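KLLA0E08119p (PDB 3VA7) probably catalyses the biotin-dependent, ATP-driven carboxylation of urea to urea-1-carboxylate, the first step of urea breakdown by the allophanate route. Local coordinates at residues Met428-Ala433 and Ser451-Lys456; Phe857-Cys862 and Lys983-Gly988. All coordinates share one frame; numbering follows the deposited sequence.

This chain is the urea carboxylase portion of a larger bifunctional protein, and contact 1 comes first along it. Contact 1 (428-433 with 451-456) pairs helices 423-435 and 446-454 in the C-terminal part of the biotin carboxylase domain. Contact 2 (857-862 with 983-988) sets the start of helix 859-875 against strand 984-989 in the carboxyltransferase domain. They share no helix, strand or sheet; the chain's centre lies between the two, and their own centres are about 58 Å apart. Each is thus local packing within one catalytic part of a multidomain enzyme, and contact 2 is the one in the domain that holds the bound urea.

Contact 1 of 2, residues Met428-Ala433 and Ser451-Lys456; sequences MKLNQA and SIASSK
Asn-431 reaches from helix 423-435 to the last turn of helix 446-454, where it meets Ala-453 and Ser-454; this helix pair belongs to the C-terminal part of the biotin carboxylase domain. Its CB points at the other helix, and with CG anti to the carbonyl carbon (chi1 -73°) the amide is carried over to that helix. Asn-431 CG comes next, 3.4 Å from Ala-453 O. Beyond it the amide splits its two ends between neighbouring residues. Asn-431 ND2 donates to Ala-453 O over 2.9 Å, a bent bond whose acceptor lies close to the amide plane although the donor stands well above the plane of the Ala-453 carbonyl. The same ND2 is also bonded to Ile-427 O, one turn back in its own helix. Asn-431 OD1 accepts from Ser-454 OG at 3.0 Å, again from above the carbonyl plane. Cut back to an alanine here, the side chain would probably leave Ser-454 OG without this acceptor and the carbonyls of Ala-453 and Ile-427 without their amide donor, so that the two helices would be joined here mainly by apolar contact. That apolar part is small: Leu-430, whose side chain also packs on Ile-364, Ala-366 and Val-418 of the neighbouring sheet, brings CD2 to 3.8 Å from Ala-453 CB. Ala-453 CB also lies beside the asparagine amide, 3.4 Å from Asn-431 OD1.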
loop_
_atom_site.group_PDB
_atom_site.type_symbol
_atom_site.label_atom_id
_atom_site.label_comp_id
_atom_site.label_asym_id
_atom_site.label_seq_id
_atom_site.Cartn_x
_atom_site.Cartn_y
_atom_site.Cartn_z
ATOM N N MET A 428 5.553 26.546 -22.197
ATOM C CA MET A 428 4.416 26.656 -21.338
ATOM C C MET A 428 3.694 25.326 -21.359
ATOM O O MET A 428 3.340 24.806 -20.304
ATOM C CB MET A 428 3.506 27.797 -21.776
ATOM C CG MET A 428 3.969 29.166 -21.314
ATOM S SD MET A 428 2.734 30.461 -21.777
ATOM C CE MET A 428 3.069 30.723 -23.582
ATOM N N LYS A 429 3.507 24.750 -22.540
ATOM C CA LYS A 429 2.814 23.470 -22.605
ATOM C C LYS A 429 3.504 22.426 -21.784
ATOM O O LYS A 429 2.848 21.561 -21.218
ATOM C CB LYS A 429 2.597 22.970 -24.028
ATOM C CG LYS A 429 1.333 23.529 -24.641
ATOM C CD LYS A 429 1.281 23.331 -26.102
ATOM C CE LYS A 429 0.097 24.033 -26.588
ATOM N NZ LYS A 429 -0.276 23.502 -27.921
ATOM N N LEU A 430 4.819 22.529 -21.707
ATOM C CA LEU A 430 5.579 21.475 -21.123
ATOM C C LEU A 430 5.438 21.589 -19.615
ATOM O O LEU A 430 5.286 20.554 -18.904
ATOM C CB LEU A 430 7.049 21.528 -21.565
ATOM C CG LEU A 430 7.968 20.675 -20.712
ATOM C CD1 LEU A 430 7.720 19.220 -21.069
ATOM C CD2 LEU A 430 9.425 21.073 -20.864
ATOM N N ASN A 431 5.476 22.837 -19.134
ATOM C CA ASN A 431 5.258 23.104 -17.714
ATOM C C ASN A 431 3.866 22.579 -17.339
ATOM O O ASN A 431 3.763 21.813 -16.374
ATOM C CB ASN A 431 5.509 24.569 -17.309
ATOM C CG ASN A 431 7.017 24.951 -17.295
ATOM O OD1 ASN A 431 7.752 24.656 -16.349
ATOM N ND2 ASN A 431 7.452 25.656 -18.327
ATOM N N GLN A 432 2.824 22.886 -18.115
ATOM C CA GLN A 432 1.512 22.378 -17.742
ATOM C C GLN A 432 1.561 20.838 -17.699
ATOM O O GLN A 432 1.161 20.238 -16.687
ATOM C CB GLN A 432 0.332 22.913 -18.575
ATOM C CG GLN A 432 -1.060 22.487 -17.979
ATOM C CD GLN A 432 -2.354 22.725 -18.889
ATOM O OE1 GLN A 432 -2.483 23.757 -19.525
ATOM N NE2 GLN A 432 -3.321 21.771 -18.875
ATOM N N ALA A 433 2.081 20.200 -18.748
ATOM C CA ALA A 433 2.176 18.720 -18.780
ATOM C C ALA A 433 2.865 18.131 -17.530
ATOM O O ALA A 433 2.363 17.205 -16.909
ATOM C CB ALA A 433 2.868 18.225 -20.085
ATOM N N SER A 451 11.191 22.193 -12.030
ATOM C CA SER A 451 12.151 23.217 -11.755
ATOM C C SER A 451 12.981 23.596 -13.007
ATOM O O SER A 451 13.116 24.792 -13.311
ATOM C CB SER A 451 13.022 22.753 -10.592
ATOM O OG SER A 451 14.343 23.197 -10.786
ATOM N N ILE A 452 13.516 22.604 -13.734
ATOM C CA ILE A 452 14.232 22.895 -15.004
ATOM C C ILE A 452 13.314 23.509 -16.045
ATOM O O ILE A 452 13.524 24.639 -16.424
ATOM C CB ILE A 452 14.944 21.701 -15.593
ATOM C CG1 ILE A 452 16.027 21.195 -14.649
ATOM C CG2 ILE A 452 15.562 22.072 -16.915
ATOM C CD1 ILE A 452 16.595 19.892 -15.096
ATOM N N ALA A 453 12.271 22.792 -16.453
ATOM C CA ALA A 453 11.242 23.329 -17.372
ATOM C C ALA A 453 10.799 24.746 -17.003
ATOM O O ALA A 453 10.313 25.500 -17.835
ATOM C CB ALA A 453 10.037 22.410 -17.405
ATOM N N SER A 454 10.967 25.094 -15.738
ATOM C CA SER A 454 10.485 26.383 -15.202
ATOM C C SER A 454 11.497 27.488 -15.148
ATOM O O SER A 454 11.123 28.630 -14.928
ATOM C CB SER A 454 10.020 26.206 -13.769
ATOM O OG SER A 454 8.654 25.998 -13.867
ATOM N N SER A 455 12.769 27.112 -15.254
ATOM C CA SER A 455 13.870 28.010 -14.982
ATOM C C SER A 455 13.891 29.200 -15.939
ATOM O O SER A 455 13.281 29.168 -17.025
ATOM C CB SER A 455 15.190 27.242 -15.004
ATOM O OG SER A 455 15.361 26.599 -16.245
ATOM N N LYS A 456 14.572 30.262 -15.508
ATOM C CA LYS A 456 14.790 31.428 -16.344
ATOM C C LYS A 456 15.757 30.947 -17.436
ATOM O O LYS A 456 15.533 31.198 -18.637
ATOM C CB LYS A 456 15.367 32.581 -15.492
ATOM C CG LYS A 456 15.590 33.957 -16.188
ATOM C CD LYS A 456 14.321 34.833 -16.151
ATOM C CE LYS A 456 14.654 36.281 -15.666
ATOM N NZ LYS A 456 13.454 37.188 -15.737
#

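Contact 2 of 2, residues Phe857-Cys862 and Lys983-Gly988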
loop_
_atom_site.group_PDB
_atom_site.type_symbol
_atom_site.label_atom_id
_atom_site.label_comp_id
_atom_site.label_asym_id
_atom_site.label_seq_id
_atom_site.Cartn_x
_atom_site.Cartn_y
_atom_site.Cartn_z
ATOM N N PHE A 857 -27.566 -18.692 14.482
ATOM C CA PHE A 857 -27.515 -18.241 13.142
ATOM C C PHE A 857 -28.821 -18.687 12.525
ATOM O O PHE A 857 -29.363 -19.738 12.905
ATOM C CB PHE A 857 -26.340 -18.824 12.380
ATOM C CG PHE A 857 -26.496 -18.720 10.915
ATOM C CD1 PHE A 857 -26.211 -17.539 10.264
ATOM C CD2 PHE A 857 -26.988 -19.802 10.180
ATOM C CE1 PHE A 857 -26.367 -17.428 8.894
ATOM C CE2 PHE A 857 -27.187 -19.705 8.782
ATOM C CZ PHE A 857 -26.887 -18.510 8.133
ATOM N N ASP A 858 -29.285 -17.873 11.569
ATOM C CA ASP A 858 -30.491 -18.057 10.803
ATOM C C ASP A 858 -30.324 -17.139 9.586
ATOM O O ASP A 858 -30.260 -15.926 9.743
ATOM C CB ASP A 858 -31.699 -17.641 11.670
ATOM C CG ASP A 858 -33.024 -17.738 10.927
ATOM O OD1 ASP A 858 -34.088 -17.774 11.592
ATOM O OD2 ASP A 858 -33.003 -17.737 9.679
ATOM N N LEU A 859 -30.220 -17.706 8.387
ATOM C CA LEU A 859 -30.114 -16.896 7.172
ATOM C C LEU A 859 -31.139 -15.765 7.045
ATOM O O LEU A 859 -30.805 -14.704 6.502
ATOM C CB LEU A 859 -30.254 -17.748 5.928
ATOM C CG LEU A 859 -29.081 -17.971 4.973
ATOM C CD1 LEU A 859 -29.576 -18.686 3.749
ATOM C CD2 LEU A 859 -28.405 -16.691 4.593
ATOM N N ASN A 860 -32.380 -15.976 7.512
ATOM C CA ASN A 860 -33.408 -14.949 7.357
ATOM C C ASN A 860 -33.030 -13.608 7.993
ATOM O O ASN A 860 -33.209 -12.524 7.387
ATOM C CB ASN A 860 -34.747 -15.442 7.873
ATOM C CG ASN A 860 -35.465 -16.323 6.856
ATOM O OD1 ASN A 860 -35.466 -16.058 5.641
ATOM N ND2 ASN A 860 -36.044 -17.398 7.348
ATOM N N ILE A 861 -32.511 -13.694 9.213
ATOM C CA ILE A 861 -31.953 -12.568 9.913
ATOM C C ILE A 861 -30.901 -11.762 9.074
ATOM O O ILE A 861 -30.779 -10.536 9.198
ATOM C CB ILE A 861 -31.448 -13.068 11.277
ATOM C CG1 ILE A 861 -32.660 -13.260 12.203
ATOM C CG2 ILE A 861 -30.431 -12.163 11.848
ATOM C CD1 ILE A 861 -32.326 -13.898 13.598
ATOM N N CYS A 862 -30.187 -12.416 8.186
ATOM C CA CYS A 862 -29.239 -11.707 7.356
ATOM C C CYS A 862 -29.986 -10.878 6.368
ATOM O O CYS A 862 -29.576 -9.763 6.058
ATOM C CB CYS A 862 -28.274 -12.675 6.577
ATOM S SG CYS A 862 -27.401 -13.797 7.687
ATOM N N LYS A 983 -20.376 -24.439 0.211
ATOM C CA LYS A 983 -20.717 -23.197 -0.459
ATOM C C LYS A 983 -20.822 -22.148 0.644
ATOM O O LYS A 983 -21.740 -22.188 1.493
ATOM C CB LYS A 983 -21.980 -23.372 -1.245
ATOM C CG LYS A 983 -21.783 -23.809 -2.677
ATOM C CD LYS A 983 -23.154 -24.119 -3.239
ATOM C CE LYS A 983 -23.104 -25.016 -4.446
ATOM N NZ LYS A 983 -24.472 -25.581 -4.613
ATOM N N PHE A 984 -19.792 -21.296 0.700
ATOM C CA PHE A 984 -19.650 -20.346 1.780
ATOM C C PHE A 984 -20.328 -19.031 1.406
ATOM O O PHE A 984 -19.878 -18.341 0.479
ATOM C CB PHE A 984 -18.185 -20.086 2.012
ATOM C CG PHE A 984 -17.438 -21.242 2.562
ATOM C CD1 PHE A 984 -16.562 -21.941 1.775
ATOM C CD2 PHE A 984 -17.598 -21.627 3.894
ATOM C CE1 PHE A 984 -15.832 -23.020 2.307
ATOM C CE2 PHE A 984 -16.880 -22.694 4.438
ATOM C CZ PHE A 984 -15.998 -23.396 3.622
ATOM N N MET A 985 -21.437 -18.719 2.090
ATOM C CA MET A 985 -22.106 -17.439 1.913
ATOM C C MET A 985 -21.472 -16.351 2.807
ATOM O O MET A 985 -21.465 -16.484 4.062
ATOM C CB MET A 985 -23.595 -17.545 2.214
ATOM C CG MET A 985 -24.288 -16.168 2.034
ATOM S SD MET A 985 -26.071 -16.229 1.833
ATOM C CE MET A 985 -26.221 -16.590 0.092
ATOM N N VAL A 986 -20.935 -15.299 2.170
ATOM C CA VAL A 986 -20.435 -14.142 2.918
ATOM C C VAL A 986 -21.565 -13.481 3.723
ATOM O O VAL A 986 -22.608 -13.098 3.159
ATOM C CB VAL A 986 -19.862 -13.119 1.969
ATOM C CG1 VAL A 986 -19.222 -12.015 2.725
ATOM C CG2 VAL A 986 -18.924 -13.806 1.052
ATOM N N LEU A 987 -21.395 -13.368 5.034
ATOM C CA LEU A 987 -22.418 -12.714 5.843
ATOM C C LEU A 987 -22.114 -11.248 6.196
ATOM O O LEU A 987 -23.047 -10.482 6.474
ATOM C CB LEU A 987 -22.673 -13.507 7.111
ATOM C CG LEU A 987 -23.123 -14.953 6.888
ATOM C CD1 LEU A 987 -23.262 -15.718 8.218
ATOM C CD2 LEU A 987 -24.401 -15.014 6.030
ATOM N N GLY A 988 -20.821 -10.883 6.206
ATOM C CA GLY A 988 -20.300 -9.539 6.535
ATOM C C GLY A 988 -18.838 -9.365 6.063
ATOM O O GLY A 988 -18.191 -10.342 5.696
#
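Leu-987 spreads its two methyl groups over two residues of 857-862, CD1 to the ring of Phe-857 and CD2 to the sulfur of Cys-862. Leu-987 CD1 lies 3.6 Å from Phe-857 CE1 and 4.0 Å from Phe-857 CD1, meeting the ring obliquely. On the other branch, Leu-987 CD2 sits 3.6 Å from Cys-862 SG. Phe-857 chi1 of 162° swings the ring away from its own amide N and toward the leucine, and one face of the ring carries the backbone N of Leu-859, 3.4 Å above the ring plane and offset toward the rim. The contact sets the first turn of helix 859-875 against strand 984-989 of a mixed sheet, in the part of the carboxyltransferase domain made by subdomains C and D. Asp-858 is the N-cap of that helix: its OD2 accepts from Asn-860 N at 2.9 Å, from above the carboxylate plane. Next along the interface, Leu-859 CD2 makes an apolar contact with Met-985 SD at 3.6 Å, the two side chains crossing at about a right angle. In Met-985, chi1 (179°) and chi2 run extended and carry SD out to Leu-859; the bend at chi3 (-83°) only swings CE aside. Val-1000 and Tyr-1031, from the next two strands of the sheet, pack on both Phe-857 and Leu-987, while Tyr-1112 of helix 1109-1117 touches Leu-859. The side chain of Leu-987 stands about 13 Å from the bound urea.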